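Local coordinates for 3-hydroxyacyl-CoA dehydrogenase (Archaeoglobus fulgidus, PDB 1ZEJ), which probably acts as an NAD+-dependent, homodimeric oxidoreductase of the 3-hydroxyacyl-CoA dehydrogenase family, at residues Glu79-Phe82 and Thr87-Glu90; Asp113-Arg118 and Ser123-Val128; His129-Pro134 and Leu139-Ile144; Glu94-Thr99 and Glu117-Pro122; Lys61-Phe64 and Glu69-Lys72. One frame throughout, in Å; residues are numbered along the deposited sequence. Where two conformers were deposited one is given.

Contact 1: Glu79-Phe82 and Thr87-Glu90; sequences EAVF and TKVE
Glu79 and Lys88 cross at about a right angle, their charged ends meeting where strand 76-79 of the Rossmann-type NAD-binding domain gives way to the turn before helix 85-96. The glutamate chain bends at its second torsion (chi2 -80°), bringing the carboxylate back over the turn. Glu79 OE2 takes two donors on different lone pairs: Lys88 NZ comes to the syn one at 2.7 Å in a salt bridge, and Val81 N reaches the anti one in a nearly straight bond (172°). The bond from Lys88 NZ to Glu79 OE1 is weak, at 3.2 Å. Glu79 OE1 has a better partner in Ser105 OG, and NZ also bonds to that hydroxyl and Asn106 O, so this buried charge pair is well surrounded. The methylenes of Lys88 slide past Val81 in the opposite sense, with Val81 CG2 4.0 Å from Lys88 CG; the same methyl meets Thr87 CG2 at 4.0 Å. Val81 also lies against Gly19 of the predicted dinucleotide site, to which Lys88 is predicted to belong. Lys88 stays extended up to its last torsion (chi4 -89°), where it turns. Its NZ bonds to water 1, which donates in turn to Val81 O at 2.6 Å.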
# COMPACT_ATOMS: atom_id res chain seq x y z
N GLU A 79 -16.93 -16.19 -16.73
CA GLU A 79 -18.24 -15.71 -16.35
C GLU A 79 -18.12 -14.40 -15.55
O GLU A 79 -17.37 -14.31 -14.59
CB GLU A 79 -19.00 -16.82 -15.60
CG GLU A 79 -20.26 -16.32 -14.89
CD GLU A 79 -19.97 -15.64 -13.57
OE1 GLU A 79 -19.43 -16.31 -12.69
OE2 GLU A 79 -20.29 -14.44 -13.41
N ALA A 80 -18.81 -13.35 -16.01
CA ALA A 80 -18.79 -12.07 -15.33
C ALA A 80 -20.19 -11.50 -15.23
O ALA A 80 -20.44 -10.40 -15.70
CB ALA A 80 -17.89 -11.09 -16.08
N VAL A 81 -21.11 -12.24 -14.59
CA VAL A 81 -22.49 -11.78 -14.47
C VAL A 81 -22.68 -11.10 -13.11
O VAL A 81 -21.73 -10.98 -12.33
CB VAL A 81 -23.51 -12.92 -14.68
CG1 VAL A 81 -23.33 -13.56 -16.04
CG2 VAL A 81 -23.42 -14.01 -13.59
N PHE A 82 -23.90 -10.66 -12.82
CA PHE A 82 -24.20 -10.02 -11.53
C PHE A 82 -23.62 -10.77 -10.31
O PHE A 82 -23.65 -12.00 -10.25
CB PHE A 82 -25.71 -9.79 -11.37
CG PHE A 82 -26.05 -8.92 -10.21
CD1 PHE A 82 -26.00 -7.54 -10.32
CD2 PHE A 82 -26.39 -9.48 -8.99
CE1 PHE A 82 -26.31 -6.71 -9.23
CE2 PHE A 82 -26.69 -8.68 -7.89
CZ PHE A 82 -26.64 -7.29 -8.01
N THR A 87 -27.35 -16.43 -9.03
CA THR A 87 -27.23 -16.04 -10.45
C THR A 87 -26.00 -16.70 -11.05
O THR A 87 -26.06 -17.25 -12.16
CB THR A 87 -27.13 -14.53 -10.64
OG1 THR A 87 -28.24 -13.86 -10.01
CG2 THR A 87 -27.11 -14.18 -12.13
N LYS A 88 -24.88 -16.63 -10.35
CA LYS A 88 -23.64 -17.24 -10.85
C LYS A 88 -23.77 -18.75 -10.96
O LYS A 88 -23.41 -19.33 -11.98
CB LYS A 88 -22.43 -16.86 -9.97
CG LYS A 88 -22.06 -15.38 -10.12
CD LYS A 88 -20.76 -15.02 -9.42
CE LYS A 88 -20.29 -13.59 -9.77
NZ LYS A 88 -19.40 -13.59 -11.00
N VAL A 89 -24.32 -19.37 -9.91
CA VAL A 89 -24.53 -20.81 -9.91
C VAL A 89 -25.41 -21.22 -11.11
O VAL A 89 -25.10 -22.17 -11.82
CB VAL A 89 -25.12 -21.25 -8.56
CG1 VAL A 89 -25.71 -22.70 -8.60
CG2 VAL A 89 -24.06 -21.14 -7.53
N GLU A 90 -26.49 -20.49 -11.33
CA GLU A 90 -27.40 -20.81 -12.42
C GLU A 90 -26.71 -20.82 -13.80
O GLU A 90 -26.80 -21.79 -14.57
CB GLU A 90 -28.58 -19.85 -12.39
CG GLU A 90 -29.38 -19.83 -13.69
CD GLU A 90 -30.67 -19.09 -13.57
OE1 GLU A 90 -30.96 -18.60 -12.45
OE2 GLU A 90 -31.40 -19.02 -14.60
O HOH W 1 -19.18 -10.75 -11.69

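Contact 2: Asp113-Arg118 and Ser123-Val128; sequences DDIAER and SRFLGV
Arg118 NH1 gives a hydrogen bond to Asp114 O at 2.8 Å and also forms a salt bridge with Glu117 OE2, within which the hydrogen bond is weak, just beyond Ile115 and Ala116, the two residues that meet Phe125. Glu117 has a further partner in Arg146. The contact itself is wholly apolar. Phe125 has its ring carbon CG anti to the backbone N (chi1 171°), and this sends the ring from its strand toward the helix. Ile115 arrives with its branch methyl: CG2 lies 3.4 Å from Phe125 CZ, a tight touch, and 3.6 Å from Phe125 CE2, the two side chains crossing roughly perpendicular. The methyl comes at the ring obliquely. Ala116 CB does the same further back, 3.9 Å from Phe125 CD2. Leu92 of helix 85-96 touches both Ile115 and Phe125, and Leu119 also lies against the ring, so the ring is contacted by both helices and by the following loop. On the outer side of helix 112-116, Asp114 pairs with Arg239 of the second subunit. Helix against its own following strand, with one aromatic ring as the filler, belongs to the beta-alpha-beta unit of strand 103-105, helix 112-116 and strand 125-130 in the Rossmann-type domain.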
# COMPACT_ATOMS: atom_id res chain seq x y z
N ASP A 113 -15.73 -21.15 -3.05
CA ASP A 113 -16.13 -22.42 -2.45
C ASP A 113 -17.66 -22.55 -2.40
O ASP A 113 -18.20 -23.63 -2.65
CB ASP A 113 -15.50 -22.61 -1.08
CG ASP A 113 -14.02 -23.00 -1.18
OD1 ASP A 113 -13.74 -24.19 -1.28
OD2 ASP A 113 -13.16 -22.13 -1.17
N ASP A 114 -18.36 -21.45 -2.11
CA ASP A 114 -19.83 -21.54 -2.06
C ASP A 114 -20.41 -21.80 -3.47
O ASP A 114 -21.40 -22.54 -3.64
CB ASP A 114 -20.45 -20.28 -1.47
CG ASP A 114 -20.24 -20.16 0.00
OD1 ASP A 114 -19.65 -21.04 0.68
OD2 ASP A 114 -20.67 -19.12 0.50
N ILE A 115 -19.81 -21.19 -4.48
CA ILE A 115 -20.18 -21.49 -5.86
C ILE A 115 -19.85 -22.95 -6.23
O ILE A 115 -20.72 -23.70 -6.70
CB ILE A 115 -19.49 -20.53 -6.86
CG1 ILE A 115 -20.00 -19.11 -6.67
CG2 ILE A 115 -19.74 -21.00 -8.29
CD1 ILE A 115 -19.12 -18.07 -7.34
N ALA A 116 -18.61 -23.34 -5.97
CA ALA A 116 -18.12 -24.66 -6.36
C ALA A 116 -18.93 -25.78 -5.79
O ALA A 116 -19.14 -26.78 -6.43
CB ALA A 116 -16.69 -24.82 -5.90
N GLU A 117 -19.37 -25.64 -4.56
CA GLU A 117 -20.11 -26.73 -3.93
C GLU A 117 -21.51 -26.92 -4.53
O GLU A 117 -22.17 -27.93 -4.26
CB GLU A 117 -20.12 -26.57 -2.41
CG GLU A 117 -20.92 -25.46 -1.86
CD GLU A 117 -20.75 -25.33 -0.33
OE1 GLU A 117 -19.77 -25.84 0.27
OE2 GLU A 117 -21.59 -24.64 0.25
N ARG A 118 -21.96 -25.96 -5.37
CA ARG A 118 -23.25 -26.06 -6.02
C ARG A 118 -23.16 -26.49 -7.50
O ARG A 118 -24.18 -26.63 -8.17
CB ARG A 118 -23.98 -24.74 -5.85
CG ARG A 118 -24.41 -24.53 -4.43
CD ARG A 118 -24.67 -23.07 -4.11
NE ARG A 118 -25.24 -22.91 -2.77
CZ ARG A 118 -24.55 -22.90 -1.62
NH1 ARG A 118 -23.20 -23.03 -1.58
NH2 ARG A 118 -25.23 -22.74 -0.49
N SER A 123 -14.15 -29.61 -10.11
CA SER A 123 -12.71 -29.74 -10.26
C SER A 123 -12.12 -28.80 -11.30
O SER A 123 -10.93 -28.48 -11.21
CB SER A 123 -12.27 -31.17 -10.55
OG SER A 123 -12.87 -31.64 -11.70
N ARG A 124 -12.93 -28.35 -12.26
CA ARG A 124 -12.45 -27.46 -13.33
C ARG A 124 -13.06 -26.06 -13.23
O ARG A 124 -13.06 -25.31 -14.19
CB ARG A 124 -12.65 -28.10 -14.72
CG ARG A 124 -14.05 -28.59 -14.98
CD ARG A 124 -15.15 -27.52 -14.99
NE ARG A 124 -16.39 -28.19 -15.31
CZ ARG A 124 -16.90 -28.30 -16.54
NH1 ARG A 124 -16.40 -27.63 -17.55
NH2 ARG A 124 -17.97 -29.02 -16.73
N PHE A 125 -13.50 -25.70 -12.03
CA PHE A 125 -14.04 -24.38 -11.74
C PHE A 125 -13.05 -23.65 -10.84
O PHE A 125 -12.47 -24.24 -9.89
CB PHE A 125 -15.36 -24.46 -10.96
CG PHE A 125 -15.83 -23.11 -10.46
CD1 PHE A 125 -16.27 -22.16 -11.34
CD2 PHE A 125 -15.79 -22.80 -9.10
CE1 PHE A 125 -16.64 -20.89 -10.91
CE2 PHE A 125 -16.18 -21.56 -8.65
CZ PHE A 125 -16.64 -20.59 -9.58
N LEU A 126 -12.87 -22.38 -11.13
CA LEU A 126 -12.09 -21.53 -10.25
C LEU A 126 -12.48 -20.07 -10.44
O LEU A 126 -13.22 -19.73 -11.38
CB LEU A 126 -10.62 -21.81 -10.48
CG LEU A 126 -9.69 -21.23 -11.55
CD1 LEU A 126 -8.52 -22.17 -11.86
CD2 LEU A 126 -10.30 -20.62 -12.74
N GLY A 127 -11.99 -19.23 -9.56
CA GLY A 127 -12.27 -17.80 -9.64
C GLY A 127 -11.12 -17.19 -10.41
O GLY A 127 -9.96 -17.58 -10.23
N VAL A 128 -11.43 -16.22 -11.27
CA VAL A 128 -10.36 -15.40 -11.91
C VAL A 128 -10.77 -13.95 -11.73
O VAL A 128 -11.74 -13.49 -12.40
CB VAL A 128 -10.11 -15.73 -13.40
CG1 VAL A 128 -9.15 -14.81 -14.04
CG2 VAL A 128 -9.62 -17.11 -13.59

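Contact 3: His129-Pro134 and Leu139-Ile144; sequences HWMNPP and LVEIVI
The ring of His129 meets Glu141 at its edge: OE1 lies close to the ring plane, 2.7 Å from His129 ND1, in a hydrogen bond (156°). His129 CG is anti to the backbone N (chi1 178°), which lays the ring beside Glu141, and the carboxylate is turned 49° from the imidazole. Over one face of that imidazole, offset toward its rim, sits the CE methyl of Met131, a selenomethionine, which also touches Leu139 CD2 at 3.8 Å. On the other face of the sheet the Trp130 ring carries Val140 CG2 off-centre, 4.2 Å from the centroid of its six-membered ring, a CH-pi contact. Strands 125-130 and 139-144 make a beta hairpin in the NAD-binding domain, and His129 with Glu141 is an antiparallel hydrogen-bonded pair: His129 N to Glu141 O is 2.8 Å and Glu141 N to His129 O is 3.0 Å. His129 is predicted to be important for catalysis. Glu141, its hydrogen-bond partner, is held in turn by Ser174 OG, just before helix 175-193, on OE1 and Val176 N, in its first turn, on OE2. Met131 and Leu139 pack against His207 of the second subunit, and water 2 bridges Met131 N and Leu139 O.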
# COMPACT_ATOMS: atom_id res chain seq x y z
N HIS A 129 -10.05 -13.24 -10.86
CA HIS A 129 -10.31 -11.90 -10.40
C HIS A 129 -9.44 -10.90 -11.16
O HIS A 129 -8.22 -10.82 -11.00
CB HIS A 129 -10.04 -11.88 -8.89
CG HIS A 129 -10.22 -10.55 -8.24
ND1 HIS A 129 -9.49 -10.17 -7.13
CD2 HIS A 129 -11.07 -9.52 -8.51
CE1 HIS A 129 -9.84 -8.95 -6.78
NE2 HIS A 129 -10.79 -8.53 -7.60
N TRP A 130 -10.09 -10.23 -12.11
CA TRP A 130 -9.47 -9.24 -12.96
C TRP A 130 -9.60 -7.92 -12.28
O TRP A 130 -10.54 -7.69 -11.54
CB TRP A 130 -10.22 -9.13 -14.29
CG TRP A 130 -10.17 -10.36 -15.17
CD1 TRP A 130 -10.95 -11.47 -15.05
CD2 TRP A 130 -9.35 -10.57 -16.31
NE1 TRP A 130 -10.66 -12.36 -16.04
CE2 TRP A 130 -9.66 -11.84 -16.82
CE3 TRP A 130 -8.36 -9.82 -16.95
CZ2 TRP A 130 -9.05 -12.37 -17.95
CZ3 TRP A 130 -7.75 -10.34 -18.09
CH2 TRP A 130 -8.08 -11.61 -18.57
N MSE A 131 -8.66 -7.02 -12.54
CA MSE A 131 -8.72 -5.67 -11.96
C MSE A 131 -9.34 -4.73 -13.00
O MSE A 131 -9.66 -5.14 -14.12
CB MSE A 131 -7.32 -5.20 -11.52
CG MSE A 131 -6.51 -6.22 -10.75
SE MSE A 131 -7.31 -6.69 -9.03
CE MSE A 131 -6.80 -8.60 -8.87
N ASN A 132 -9.61 -3.52 -12.61
CA ASN A 132 -10.39 -2.61 -13.43
C ASN A 132 -9.55 -1.48 -13.96
O ASN A 132 -9.04 -0.71 -13.16
CB ASN A 132 -11.53 -2.02 -12.59
CG ASN A 132 -12.61 -1.34 -13.45
OD1 ASN A 132 -12.78 -1.63 -14.65
ND2 ASN A 132 -13.34 -0.44 -12.83
N PRO A 133 -9.45 -1.32 -15.30
CA PRO A 133 -9.99 -2.17 -16.38
C PRO A 133 -9.13 -3.39 -16.65
O PRO A 133 -7.89 -3.28 -16.60
CB PRO A 133 -9.99 -1.25 -17.60
CG PRO A 133 -9.50 0.09 -17.16
CD PRO A 133 -8.81 -0.11 -15.84
N PRO A 134 -9.78 -4.56 -16.93
CA PRO A 134 -9.10 -5.82 -17.16
C PRO A 134 -8.01 -5.75 -18.22
O PRO A 134 -7.00 -6.40 -18.07
CB PRO A 134 -10.22 -6.73 -17.61
CG PRO A 134 -11.35 -6.25 -16.90
CD PRO A 134 -11.24 -4.77 -16.96
N LEU A 139 -2.42 -7.17 -13.02
CA LEU A 139 -2.64 -8.26 -12.08
C LEU A 139 -3.94 -9.00 -12.33
O LEU A 139 -4.99 -8.38 -12.56
CB LEU A 139 -2.55 -7.77 -10.61
CG LEU A 139 -2.71 -8.89 -9.59
CD1 LEU A 139 -1.41 -9.71 -9.45
CD2 LEU A 139 -3.08 -8.35 -8.28
N VAL A 140 -3.86 -10.32 -12.35
CA VAL A 140 -5.04 -11.16 -12.29
C VAL A 140 -4.78 -12.20 -11.21
O VAL A 140 -3.72 -12.83 -11.19
CB VAL A 140 -5.38 -11.83 -13.62
CG1 VAL A 140 -6.65 -12.62 -13.52
CG2 VAL A 140 -5.51 -10.80 -14.69
N GLU A 141 -5.72 -12.35 -10.31
CA GLU A 141 -5.66 -13.37 -9.27
C GLU A 141 -6.49 -14.57 -9.67
O GLU A 141 -7.61 -14.42 -10.14
CB GLU A 141 -6.20 -12.86 -7.96
CG GLU A 141 -5.32 -11.85 -7.28
CD GLU A 141 -5.95 -11.35 -5.98
OE1 GLU A 141 -7.20 -11.12 -5.99
OE2 GLU A 141 -5.22 -11.24 -4.95
N ILE A 142 -5.93 -15.76 -9.52
CA ILE A 142 -6.73 -16.97 -9.61
C ILE A 142 -7.07 -17.37 -8.20
O ILE A 142 -6.15 -17.50 -7.38
CB ILE A 142 -5.94 -18.08 -10.28
CG1 ILE A 142 -5.67 -17.70 -11.75
CG2 ILE A 142 -6.64 -19.44 -10.11
CD1 ILE A 142 -4.77 -18.61 -12.49
N VAL A 143 -8.35 -17.58 -7.93
CA VAL A 143 -8.79 -17.90 -6.59
C VAL A 143 -9.40 -19.29 -6.66
O VAL A 143 -10.43 -19.48 -7.28
CB VAL A 143 -9.78 -16.87 -6.07
CG1 VAL A 143 -10.14 -17.16 -4.61
CG2 VAL A 143 -9.21 -15.46 -6.19
N ILE A 144 -8.74 -20.25 -6.03
CA ILE A 144 -9.17 -21.62 -6.12
C ILE A 144 -10.08 -22.06 -4.96
O ILE A 144 -9.99 -21.58 -3.83
CB ILE A 144 -7.98 -22.58 -6.34
CG1 ILE A 144 -7.11 -22.73 -5.11
CG2 ILE A 144 -7.14 -22.09 -7.54
CD1 ILE A 144 -6.26 -23.95 -5.17
O HOH W 2 -6.53 -7.38 -14.42

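Contact 4: Glu94-Thr99 and Glu117-Pro122; sequences EVERLT and ERLDSP
Glu96, near the end of helix 85-96, loses by far more surface to this contact than any other residue in it, and its carboxylate does nearly all the work. CG sits wedged between N and C of its own backbone (chi1 72°), and from there the extended chain reaches across to the loop, where two successive peptide groups turn their N-H toward it. Asp120 N bonds to OE2 of Glu96 at 2.8 Å in an almost straight line (167°), meeting it on the syn side. Glu96 OE1 is gripped twice by Ser121: by its N at 2.9 Å on the syn side, and by its OG at 2.7 Å on the anti side. Both donors come from the same face of the carboxylate, roughly 30° out of its plane. Ser121 OG also accepts from Arg124 NH2. Asp120 adds a CB methylene, 3.3 Å from Glu96 OE2. Leu119 CB lies beside OE1 and its chain packs on Leu92. With an alanine at Glu96, both backbone N-H groups and the serine hydroxyl would probably lose their acceptor, and the loop would be less firmly fixed. Side-chain fastening of this sort ties the end of one helix to the link between helix 112-116 and strand 125-130, adjoining units of a Rossmann-type beta-alpha-beta fold.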
# COMPACT_ATOMS: atom_id res chain seq x y z
N GLU A 94 -25.53 -24.21 -16.16
CA GLU A 94 -25.91 -24.33 -17.54
C GLU A 94 -24.71 -24.61 -18.44
O GLU A 94 -24.72 -25.56 -19.26
CB GLU A 94 -26.59 -23.04 -17.97
CG GLU A 94 -27.04 -23.00 -19.36
CD GLU A 94 -28.06 -21.87 -19.57
OE1 GLU A 94 -27.95 -20.80 -18.89
OE2 GLU A 94 -28.95 -22.06 -20.41
N VAL A 95 -23.65 -23.82 -18.27
CA VAL A 95 -22.48 -23.99 -19.12
C VAL A 95 -21.73 -25.28 -18.84
O VAL A 95 -21.17 -25.87 -19.75
CB VAL A 95 -21.56 -22.73 -19.04
CG1 VAL A 95 -20.14 -23.05 -19.40
CG2 VAL A 95 -22.10 -21.67 -19.97
N GLU A 96 -21.76 -25.78 -17.61
CA GLU A 96 -20.97 -27.00 -17.31
C GLU A 96 -21.48 -28.24 -18.02
O GLU A 96 -20.71 -29.13 -18.29
CB GLU A 96 -20.79 -27.22 -15.77
CG GLU A 96 -21.98 -27.64 -15.03
CD GLU A 96 -21.68 -27.96 -13.53
OE1 GLU A 96 -20.51 -28.27 -13.18
OE2 GLU A 96 -22.66 -27.90 -12.75
N ARG A 97 -22.76 -28.26 -18.38
CA ARG A 97 -23.31 -29.32 -19.19
C ARG A 97 -22.85 -29.31 -20.65
O ARG A 97 -22.99 -30.35 -21.34
CB ARG A 97 -24.84 -29.26 -19.16
CG ARG A 97 -25.42 -29.36 -17.76
CD ARG A 97 -26.93 -29.63 -17.77
NE ARG A 97 -27.71 -28.45 -18.16
CZ ARG A 97 -28.17 -27.50 -17.33
NH1 ARG A 97 -27.93 -27.54 -16.02
NH2 ARG A 97 -28.87 -26.49 -17.83
N LEU A 98 -22.39 -28.15 -21.14
CA LEU A 98 -22.09 -27.96 -22.56
C LEU A 98 -20.62 -28.15 -22.87
O LEU A 98 -20.21 -28.34 -24.03
CB LEU A 98 -22.50 -26.54 -23.00
CG LEU A 98 -23.99 -26.21 -22.86
CD1 LEU A 98 -24.22 -24.70 -23.12
CD2 LEU A 98 -24.85 -27.07 -23.75
N THR A 99 -19.79 -28.11 -21.83
CA THR A 99 -18.37 -28.22 -22.06
C THR A 99 -17.70 -28.76 -20.83
O THR A 99 -18.20 -28.56 -19.71
CB THR A 99 -17.79 -26.82 -22.46
OG1 THR A 99 -16.37 -26.92 -22.71
CG2 THR A 99 -17.99 -25.80 -21.38
N GLU A 117 -19.37 -25.64 -4.56
CA GLU A 117 -20.11 -26.73 -3.93
C GLU A 117 -21.51 -26.92 -4.53
O GLU A 117 -22.17 -27.93 -4.26
CB GLU A 117 -20.12 -26.57 -2.41
CG GLU A 117 -20.92 -25.46 -1.86
CD GLU A 117 -20.75 -25.33 -0.33
OE1 GLU A 117 -19.77 -25.84 0.27
OE2 GLU A 117 -21.59 -24.64 0.25
N ARG A 118 -21.96 -25.96 -5.37
CA ARG A 118 -23.25 -26.06 -6.02
C ARG A 118 -23.16 -26.49 -7.50
O ARG A 118 -24.18 -26.63 -8.17
CB ARG A 118 -23.98 -24.74 -5.85
CG ARG A 118 -24.41 -24.53 -4.43
CD ARG A 118 -24.67 -23.07 -4.11
NE ARG A 118 -25.24 -22.91 -2.77
CZ ARG A 118 -24.55 -22.90 -1.62
NH1 ARG A 118 -23.20 -23.03 -1.58
NH2 ARG A 118 -25.23 -22.74 -0.49
N LEU A 119 -21.95 -26.76 -7.97
CA LEU A 119 -21.71 -27.25 -9.32
C LEU A 119 -21.60 -28.77 -9.35
O LEU A 119 -21.19 -29.41 -8.37
CB LEU A 119 -20.41 -26.66 -9.92
CG LEU A 119 -20.28 -25.16 -9.92
CD1 LEU A 119 -18.99 -24.81 -10.61
CD2 LEU A 119 -21.48 -24.44 -10.61
N ASP A 120 -21.92 -29.33 -10.50
CA ASP A 120 -21.77 -30.77 -10.75
C ASP A 120 -20.31 -31.18 -10.91
O ASP A 120 -19.93 -32.27 -10.50
CB ASP A 120 -22.53 -31.11 -12.04
CG ASP A 120 -22.84 -32.58 -12.17
OD1 ASP A 120 -23.54 -33.14 -11.29
OD2 ASP A 120 -22.44 -33.17 -13.20
N SER A 121 -19.48 -30.33 -11.49
CA SER A 121 -18.10 -30.72 -11.79
C SER A 121 -17.11 -29.62 -11.36
O SER A 121 -16.45 -28.95 -12.20
CB SER A 121 -17.99 -31.06 -13.29
OG SER A 121 -18.65 -30.04 -14.09
N PRO A 122 -16.97 -29.44 -10.05
CA PRO A 122 -16.19 -28.30 -9.57
C PRO A 122 -14.66 -28.43 -9.71
O PRO A 122 -13.94 -27.47 -9.40
CB PRO A 122 -16.64 -28.19 -8.12
CG PRO A 122 -16.90 -29.55 -7.74
CD PRO A 122 -17.51 -30.22 -8.93

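Contact 5: Lys61-Phe64 and Glu69-Lys72; sequences KIEF and EKVK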
# COMPACT_ATOMS: atom_id res chain seq x y z
N LYS A 61 -12.11 -10.12 -33.96
CA LYS A 61 -11.86 -11.30 -33.11
C LYS A 61 -13.01 -11.63 -32.13
O LYS A 61 -12.93 -12.62 -31.41
CB LYS A 61 -10.57 -11.09 -32.32
CG LYS A 61 -9.31 -10.82 -33.20
CD LYS A 61 -8.44 -12.08 -33.29
CE LYS A 61 -7.30 -12.09 -32.24
NZ LYS A 61 -6.45 -13.36 -32.32
N ILE A 62 -14.06 -10.82 -32.08
CA ILE A 62 -15.13 -10.95 -31.08
C ILE A 62 -16.48 -11.22 -31.77
O ILE A 62 -16.85 -10.45 -32.65
CB ILE A 62 -15.24 -9.69 -30.18
CG1 ILE A 62 -13.94 -9.45 -29.40
CG2 ILE A 62 -16.36 -9.87 -29.12
CD1 ILE A 62 -13.78 -8.03 -28.84
N GLU A 63 -17.16 -12.31 -31.39
CA GLU A 63 -18.53 -12.60 -31.84
C GLU A 63 -19.43 -12.17 -30.69
O GLU A 63 -19.13 -12.47 -29.53
CB GLU A 63 -18.73 -14.07 -32.17
CG GLU A 63 -20.23 -14.47 -32.38
CD GLU A 63 -20.42 -15.93 -32.78
OE1 GLU A 63 -19.40 -16.60 -33.07
OE2 GLU A 63 -21.58 -16.39 -32.83
N PHE A 64 -20.48 -11.44 -31.01
CA PHE A 64 -21.48 -11.08 -30.02
C PHE A 64 -22.69 -12.00 -30.20
O PHE A 64 -23.16 -12.19 -31.33
CB PHE A 64 -21.88 -9.63 -30.18
CG PHE A 64 -20.72 -8.67 -30.08
CD1 PHE A 64 -19.93 -8.41 -31.19
CD2 PHE A 64 -20.46 -8.01 -28.90
CE1 PHE A 64 -18.84 -7.54 -31.11
CE2 PHE A 64 -19.39 -7.10 -28.83
CZ PHE A 64 -18.60 -6.90 -29.94
N GLU A 69 -24.47 -21.76 -27.96
CA GLU A 69 -24.06 -22.85 -28.84
C GLU A 69 -22.56 -22.91 -29.08
O GLU A 69 -22.04 -23.98 -29.37
CB GLU A 69 -24.81 -22.89 -30.13
CG GLU A 69 -24.44 -21.93 -31.26
CD GLU A 69 -24.93 -20.53 -31.04
OE1 GLU A 69 -25.43 -20.25 -29.93
OE2 GLU A 69 -24.80 -19.72 -31.98
N LYS A 70 -21.87 -21.78 -28.97
CA LYS A 70 -20.43 -21.76 -29.22
C LYS A 70 -19.61 -22.16 -27.96
O LYS A 70 -18.37 -22.38 -28.07
CB LYS A 70 -19.96 -20.39 -29.73
CG LYS A 70 -20.60 -19.88 -31.03
CD LYS A 70 -20.11 -20.64 -32.20
CE LYS A 70 -20.68 -20.11 -33.56
NZ LYS A 70 -19.92 -18.98 -34.14
N VAL A 71 -20.27 -22.33 -26.82
CA VAL A 71 -19.57 -22.74 -25.57
C VAL A 71 -18.77 -24.04 -25.77
O VAL A 71 -17.64 -24.15 -25.35
CB VAL A 71 -20.55 -22.96 -24.38
CG1 VAL A 71 -19.90 -23.75 -23.24
CG2 VAL A 71 -21.03 -21.63 -23.89
N LYS A 72 -19.36 -25.03 -26.44
CA LYS A 72 -18.64 -26.30 -26.67
C LYS A 72 -17.43 -26.17 -27.60
O LYS A 72 -16.56 -27.03 -27.61
CB LYS A 72 -19.57 -27.35 -27.24
CG LYS A 72 -20.20 -26.95 -28.56
O HOH W 3 -23.33 -17.77 -30.84
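Lys70 NZ and Glu63 OE1 form a salt bridge of 2.7 Å, and these are the only two residues of the segments in direct touch. Lys70 NZ takes the syn lone pair of Glu63 OE1, on the side facing the other carboxylate oxygen, and sits 3.3 Å from Glu63 OE2. Two quite differently shaped chains make this meeting: Glu63 runs straight out from its strand with CG anti to the backbone N (chi1 168°), while Lys70 bends at its second and fourth torsions and crosses the glutamate at about a right angle. Water 3 sits between the acids, 3.0 Å from Glu63 OE2 and 2.7 Å from Glu69 OE2. Glu63 OE2 and Glu69 OE2 are 4.7 Å apart, so the nearby lysine is likely to ease their mutual repulsion. What sets Glu63 is the sheet itself, through backbone bonds to Val37 and Leu39 of strand 36-40; Lys70 leans on Val38 of the same strand, and Glu69 OE1 is bonded to Thr67 OG1. A methionine replacing Lys70 would probably leave Glu63 without its positive mate and the carboxylate freer to turn. The pair links strand 62-65, the outermost strand on this side of the Rossmann-type sheet within the chain, to the loop that leads on to strand 76-79, a surface position well away from the predicted dinucleotide-binding residues.

How the contacts relate
All five contacts lie in the NAD-binding domain, but at different depths. Contacts 2 and 3 are buried and share strand 125-130: the first presses its beginning against a helix with apolar side chains alone, the second pairs its end with strand 139-144 through backbone bonds and a histidine-carboxylate bond. Contacts 1 and 4 are partly buried and use opposite ends of helix 85-96, where a carboxylate gathers a lysine ammonium and a backbone N-H in one case, loop donors in the other. Contact 5 is a lone charge pair at the surface, joined to contact 4 by Val71 packing on Thr99 and Leu98. Leu119 of contact 4 touches Phe125 of contact 2, and Lys88 of contact 1 meets Ile115.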